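Local coordinates for glycoside hydrolase family 31 (Trueperella pyogenes, PDB 5I0G), which probably hydrolyses cycloalternan, a cyclic tetrasaccharide of glucose, and holds that sugar in a pocket at the mouth of its barrel, at residues Q199-G204 with A530-S535; A563-P568 with Q589-F594. The protein carries 1 engineered substitution. All coordinates share one frame; numbering follows the deposited sequence.

Contact 1 (Q199-G204 with A530-S535); sequences QYKAQG and AGAEDS. Engineered in segment 530-535: Ala532 (natural residue Asp). With GLC (alpha-D-glucopyranose), chain B.
Tyr200 sets its ring obliquely against the methyl group of Ala532, CE1 lying 3.8 Å from CB; alanine at this position is engineered in place of the natural aspartate. CG of Lys201 sits over the centre of one ring face, while glucose atom O5 (chain B) lies over the opposite face. From there a bend at chi3 (-81°) carries NZ of the lysine to OD1 of Asp534, 2.6 Å away, in a salt bridge on the syn side of the carboxylate and somewhat out of its plane; NZ also bonds Ser566 OG. Residues 530-535 form the loop after strand 527-529 of the family 31 TIM barrel, whereas 199-204 precede the first barrel strand, 298-300, and bring Tyr200 to the glycan pocket. Gln203 bends at chi2 (81°), and its NE2 gives a nearly straight hydrogen bond to Ala532 O at 2.8 Å, with the acceptor in the amide plane. The chain of Gln203 runs past that of Glu533 in the opposite direction; a water links Gln203 OE1 (3.2 Å) and Glu533 OE2 (2.7 Å), and also accepts from Gly204 N. Glu533 OE1 takes a weak bond from Ala202 N at 3.2 Å.

Contact 2 (A563-P568 with Q589-F594); sequences AGFSGP and QYHSEF. With GLC (alpha-D-glucopyranose), chain C.
With chi1 at -164° Glu593 turns CG away from its own nitrogen, and the straight chain beyond carries the carboxylate across one face of Phe565 to Ser566. CB lies 3.4 Å from Phe565 CE2, nearer the ring's border than its middle, a CH-pi contact. The His591 side chain leaves its backbone in the same way (chi1 -177°) and runs alongside Phe565, pointing in the same direction. Their planes are nearly parallel, 18° apart, but displaced within those planes until little of one ring lies over the other: the centroids are 5.0 Å apart, whereas CD2 of Phe565 approaches CD2 of His591 to 3.2 Å, a tight fit. Between the backbones, Glu593 N donates to Phe565 O at 3.0 Å. Residues 563-568 lie in the loop after strand 558-561, while 589-594 run off the end of 587-590, the eighth strand of the TIM barrel, and their side chains line the glycan pocket. His591 NE2 donates to O4 of the chain C glucose at 3.0 Å and is hydrogen-bonded to O3 at 3.1 Å, where either atom could be the donor; Phe565 CE2 rests 3.6 Å from C3 of the same sugar. On the side of the Phe565 ring away from this sugar, Ser566 OG donates to Glu593 OE1 at 2.7 Å, coming from above the carboxylate plane, and itself accepts from Lys201 NZ. Tyr200 OH lies against OE2, probably hydrogen-bonded, although the separation is too short to be trusted. The serine bond and the phenyl ring under the chain probably restrain the Glu593 carboxylate, whose OE2 also makes a weak hydrogen bond to O2 of another glucose.

Contact 1 closes along the chain before contact 2 opens, and their centres are about 11 Å apart. Segments 530-535 and 563-568 are loops after the sixth and seventh strands of the parallel barrel, and 589-594 runs off the end of the eighth, consecutive neighbours round the ring; 199-204 comes from earlier in the chain than the first barrel strand. The two contacts join directly: Ala532 CB packs 3.5 Å from Phe565 CE1, Ser535 OG is probably hydrogen-bonded to Ala563 O, and the backbones of Glu533 and Ser566 are hydrogen-bonded. Together they probably make up one part of the pocket wall, to which both the barrel loops and the earlier segment contribute.

Contact 1 (Q199-G204 with A530-S535)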
loop_
_atom_site.group_PDB
_atom_site.type_symbol
_atom_site.label_atom_id
_atom_site.label_comp_id
_atom_site.label_asym_id
_atom_site.label_seq_id
_atom_site.Cartn_x
_atom_site.Cartn_y
_atom_site.Cartn_z
ATOM N N GLN A 199 -4.186 0.795 5.331
ATOM C CA GLN A 199 -5.090 -0.028 6.102
ATOM C C GLN A 199 -4.219 -0.967 6.939
ATOM O O GLN A 199 -3.634 -1.914 6.411
ATOM C CB GLN A 199 -6.053 -0.782 5.174
ATOM C CG GLN A 199 -7.038 -1.695 5.886
ATOM C CD GLN A 199 -7.812 -1.019 7.004
ATOM O OE1 GLN A 199 -8.513 -0.029 6.784
ATOM N NE2 GLN A 199 -7.700 -1.555 8.202
ATOM N N TYR A 200 -4.094 -0.674 8.235
ATOM C CA TYR A 200 -3.244 -1.465 9.101
ATOM C C TYR A 200 -3.969 -2.778 9.464
ATOM O O TYR A 200 -4.785 -2.828 10.385
ATOM C CB TYR A 200 -2.824 -0.678 10.341
ATOM C CG TYR A 200 -1.966 -1.476 11.294
ATOM C CD1 TYR A 200 -0.706 -1.928 10.916
ATOM C CD2 TYR A 200 -2.420 -1.795 12.564
ATOM C CE1 TYR A 200 0.087 -2.670 11.788
ATOM C CE2 TYR A 200 -1.637 -2.523 13.453
ATOM C CZ TYR A 200 -0.385 -2.953 13.060
ATOM O OH TYR A 200 0.367 -3.688 13.933
ATOM N N LYS A 201 -3.652 -3.816 8.692
ATOM C CA LYS A 201 -4.195 -5.174 8.825
ATOM C C LYS A 201 -5.600 -5.281 8.273
ATOM O O LYS A 201 -6.248 -4.269 7.993
ATOM C CB LYS A 201 -4.068 -5.730 10.251
ATOM C CG LYS A 201 -2.639 -5.596 10.785
ATOM C CD LYS A 201 -2.347 -6.490 11.970
ATOM C CE LYS A 201 -2.863 -5.897 13.264
ATOM N NZ LYS A 201 -2.662 -6.830 14.399
ATOM N N ALA A 202 -6.039 -6.523 8.070
ATOM C CA ALA A 202 -7.358 -6.829 7.501
ATOM C C ALA A 202 -7.700 -6.004 6.242
ATOM O O ALA A 202 -8.778 -5.399 6.144
ATOM C CB ALA A 202 -8.424 -6.626 8.573
ATOM N N GLN A 203 -6.800 -5.987 5.266
ATOM C CA GLN A 203 -7.038 -5.172 4.071
ATOM C C GLN A 203 -8.224 -5.723 3.280
ATOM O O GLN A 203 -8.994 -4.954 2.721
ATOM C CB GLN A 203 -5.791 -5.069 3.186
ATOM C CG GLN A 203 -4.590 -4.364 3.840
ATOM C CD GLN A 203 -3.781 -5.264 4.771
ATOM O OE1 GLN A 203 -4.005 -6.476 4.857
ATOM N NE2 GLN A 203 -2.840 -4.671 5.475
ATOM N N GLY A 204 -8.355 -7.053 3.253
ATOM C CA GLY A 204 -9.449 -7.754 2.558
ATOM C C GLY A 204 -10.843 -7.488 3.104
ATOM O O GLY A 204 -11.742 -7.158 2.342
ATOM N N ALA A 530 3.193 -7.190 0.683
ATOM C CA ALA A 530 1.759 -7.032 0.893
ATOM C C ALA A 530 1.337 -6.246 2.141
ATOM O O ALA A 530 0.146 -6.036 2.354
ATOM C CB ALA A 530 1.094 -8.406 0.918
ATOM N N GLY A 531 2.290 -5.829 2.964
ATOM C CA GLY A 531 1.999 -4.998 4.126
ATOM C C GLY A 531 1.754 -5.799 5.381
ATOM O O GLY A 531 2.213 -6.922 5.509
ATOM N N ALA A 532 1.006 -5.213 6.302
ATOM C CA ALA A 532 0.880 -5.744 7.646
ATOM C C ALA A 532 -0.347 -6.642 7.758
ATOM O O ALA A 532 -1.438 -6.249 7.335
ATOM C CB ALA A 532 0.784 -4.596 8.640
ATOM N N GLU A 533 -0.165 -7.831 8.330
ATOM C CA GLU A 533 -1.290 -8.715 8.675
ATOM C C GLU A 533 -1.053 -9.537 9.936
ATOM O O GLU A 533 0.075 -9.683 10.417
ATOM C CB GLU A 533 -1.620 -9.671 7.519
ATOM C CG GLU A 533 -2.794 -9.232 6.635
ATOM C CD GLU A 533 -4.168 -9.348 7.288
ATOM O OE1 GLU A 533 -4.319 -9.233 8.534
ATOM O OE2 GLU A 533 -5.146 -9.546 6.530
ATOM N N ASP A 534 -2.143 -10.075 10.460
ATOM C CA ASP A 534 -2.086 -11.065 11.533
ATOM C C ASP A 534 -1.669 -12.426 10.996
ATOM O O ASP A 534 -1.644 -12.657 9.784
ATOM C CB ASP A 534 -3.441 -11.180 12.243
ATOM C CG ASP A 534 -3.796 -9.927 13.042
ATOM O OD1 ASP A 534 -2.926 -9.356 13.733
ATOM O OD2 ASP A 534 -4.962 -9.503 12.976
ATOM N N SER A 535 -1.345 -13.316 11.927
ATOM C CA SER A 535 -0.949 -14.694 11.613
ATOM C C SER A 535 -2.174 -15.625 11.598
ATOM O O SER A 535 -2.356 -16.459 12.493
ATOM C CB SER A 535 0.128 -15.166 12.594
ATOM O OG SER A 535 1.379 -14.520 12.304
HETATM C C1 GLC B . 2.985 0.318 13.955
HETATM C C2 GLC B . 3.511 -0.718 12.962
HETATM C C3 GLC B . 3.825 -0.089 11.597
HETATM C C4 GLC B . 2.565 0.633 11.100
HETATM C C5 GLC B . 2.157 1.664 12.151
HETATM C C6 GLC B . 1.015 2.598 11.738
HETATM O O2 GLC B . 4.681 -1.357 13.492
HETATM O O3 GLC B . 4.245 -1.154 10.724
HETATM O O4 GLC B . 2.778 1.278 9.845
HETATM O O5 GLC B . 1.853 0.973 13.374
HETATM O O6 GLC B . -0.165 1.888 11.368
HETATM O O HOH W 1 -6.178 -8.691 4.148
HETATM O O HOH W 2 -1.182 -7.722 4.173
#

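Contact 2 (A563-P568 with Q589-F594)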
loop_
_atom_site.group_PDB
_atom_site.type_symbol
_atom_site.label_atom_id
_atom_site.label_comp_id
_atom_site.label_asym_id
_atom_site.label_seq_id
_atom_site.Cartn_x
_atom_site.Cartn_y
_atom_site.Cartn_z
ATOM N N ALA A 563 3.286 -16.224 6.772
ATOM C CA ALA A 563 2.532 -16.616 7.959
ATOM C C ALA A 563 2.091 -15.452 8.873
ATOM O O ALA A 563 1.641 -15.690 9.987
ATOM C CB ALA A 563 3.312 -17.667 8.746
ATOM N N GLY A 564 2.205 -14.203 8.404
ATOM C CA GLY A 564 1.903 -13.027 9.231
ATOM C C GLY A 564 3.039 -12.611 10.164
ATOM O O GLY A 564 3.792 -13.460 10.700
ATOM N N PHE A 565 3.138 -11.294 10.357
ATOM C CA PHE A 565 4.161 -10.671 11.203
ATOM C C PHE A 565 3.641 -10.180 12.564
ATOM O O PHE A 565 4.444 -9.953 13.463
ATOM C CB PHE A 565 4.905 -9.538 10.403
ATOM C CG PHE A 565 4.469 -8.112 10.715
ATOM C CD1 PHE A 565 3.135 -7.704 10.612
ATOM C CD2 PHE A 565 5.422 -7.153 11.059
ATOM C CE1 PHE A 565 2.764 -6.391 10.895
ATOM C CE2 PHE A 565 5.066 -5.838 11.333
ATOM C CZ PHE A 565 3.734 -5.448 11.256
ATOM N N SER A 566 2.329 -10.005 12.711
ATOM C CA SER A 566 1.766 -9.322 13.899
ATOM C C SER A 566 1.075 -10.272 14.868
ATOM O O SER A 566 0.441 -11.239 14.446
ATOM C CB SER A 566 0.774 -8.238 13.483
ATOM O OG SER A 566 0.330 -7.526 14.627
ATOM N N GLY A 567 1.214 -9.978 16.159
ATOM C CA GLY A 567 0.625 -10.782 17.221
ATOM C C GLY A 567 1.376 -12.091 17.500
ATOM O O GLY A 567 2.494 -12.282 17.023
ATOM N N PRO A 568 0.754 -13.013 18.262
ATOM C CA PRO A 568 1.401 -14.280 18.607
ATOM C C PRO A 568 1.934 -15.022 17.368
ATOM O O PRO A 568 1.384 -14.880 16.270
ATOM C CB PRO A 568 0.273 -15.080 19.275
ATOM C CG PRO A 568 -0.672 -14.048 19.797
ATOM C CD PRO A 568 -0.633 -12.955 18.768
ATOM N N GLN A 589 10.091 -14.246 2.127
ATOM C CA GLN A 589 10.512 -13.422 3.272
ATOM C C GLN A 589 9.683 -13.681 4.517
ATOM O O GLN A 589 8.476 -13.777 4.423
ATOM C CB GLN A 589 10.416 -11.922 2.893
ATOM C CG GLN A 589 10.947 -10.935 3.942
ATOM C CD GLN A 589 9.912 -9.973 4.520
ATOM O OE1 GLN A 589 10.275 -8.891 4.962
ATOM N NE2 GLN A 589 8.633 -10.343 4.507
ATOM N N TYR A 590 10.346 -13.774 5.676
ATOM C CA TYR A 590 9.682 -13.786 6.980
ATOM C C TYR A 590 10.024 -12.544 7.766
ATOM O O TYR A 590 11.083 -11.963 7.565
ATOM C CB TYR A 590 10.011 -15.052 7.796
ATOM C CG TYR A 590 11.404 -15.162 8.370
ATOM C CD1 TYR A 590 11.740 -14.533 9.567
ATOM C CD2 TYR A 590 12.375 -15.935 7.741
ATOM C CE1 TYR A 590 13.012 -14.664 10.121
ATOM C CE2 TYR A 590 13.643 -16.079 8.289
ATOM C CZ TYR A 590 13.960 -15.431 9.474
ATOM O OH TYR A 590 15.228 -15.550 10.010
ATOM N N HIS A 591 9.124 -12.169 8.667
ATOM C CA HIS A 591 9.184 -10.881 9.345
ATOM C C HIS A 591 8.384 -10.924 10.657
ATOM O O HIS A 591 7.501 -11.753 10.805
ATOM C CB HIS A 591 8.630 -9.812 8.396
ATOM C CG HIS A 591 8.695 -8.418 8.936
ATOM N ND1 HIS A 591 9.793 -7.929 9.620
ATOM C CD2 HIS A 591 7.802 -7.400 8.875
ATOM C CE1 HIS A 591 9.553 -6.689 9.994
ATOM N NE2 HIS A 591 8.362 -6.336 9.539
ATOM N N SER A 592 8.716 -10.054 11.604
ATOM C CA SER A 592 8.012 -9.987 12.883
ATOM C C SER A 592 7.956 -8.549 13.412
ATOM O O SER A 592 8.924 -7.802 13.307
ATOM C CB SER A 592 8.699 -10.891 13.932
ATOM O OG SER A 592 10.033 -10.456 14.173
ATOM N N GLU A 593 6.821 -8.210 14.014
ATOM C CA GLU A 593 6.531 -6.864 14.491
ATOM C C GLU A 593 7.183 -6.563 15.838
ATOM O O GLU A 593 7.431 -7.475 16.625
ATOM C CB GLU A 593 5.024 -6.708 14.653
ATOM C CG GLU A 593 4.584 -5.262 14.762
ATOM C CD GLU A 593 3.084 -5.105 14.851
ATOM O OE1 GLU A 593 2.422 -6.031 15.398
ATOM O OE2 GLU A 593 2.611 -4.036 14.377
ATOM N N PHE A 594 7.434 -5.281 16.100
ATOM C CA PHE A 594 7.860 -4.793 17.435
ATOM C C PHE A 594 6.900 -5.260 18.542
ATOM O O PHE A 594 5.697 -5.202 18.377
ATOM C CB PHE A 594 7.935 -3.250 17.480
ATOM C CG PHE A 594 8.566 -2.704 18.738
ATOM C CD1 PHE A 594 9.921 -2.918 19.009
ATOM C CD2 PHE A 594 7.807 -1.975 19.662
ATOM C CE1 PHE A 594 10.507 -2.419 20.174
ATOM C CE2 PHE A 594 8.393 -1.476 20.833
ATOM C CZ PHE A 594 9.743 -1.693 21.086
HETATM C C1 GLC C . 5.217 -0.782 9.722
HETATM C C2 GLC C . 5.414 -1.928 8.726
HETATM C C3 GLC C . 6.175 -3.075 9.374
HETATM C C4 GLC C . 7.448 -2.613 10.072
HETATM C C5 GLC C . 7.146 -1.445 10.996
HETATM C C6 GLC C . 8.417 -0.858 11.580
HETATM O O2 GLC C . 4.151 -2.425 8.244
HETATM O O3 GLC C . 6.528 -4.072 8.409
HETATM O O4 GLC C . 7.963 -3.694 10.850
HETATM O O5 GLC C . 6.464 -0.400 10.292
HETATM O O6 GLC C . 8.012 -0.064 12.690
#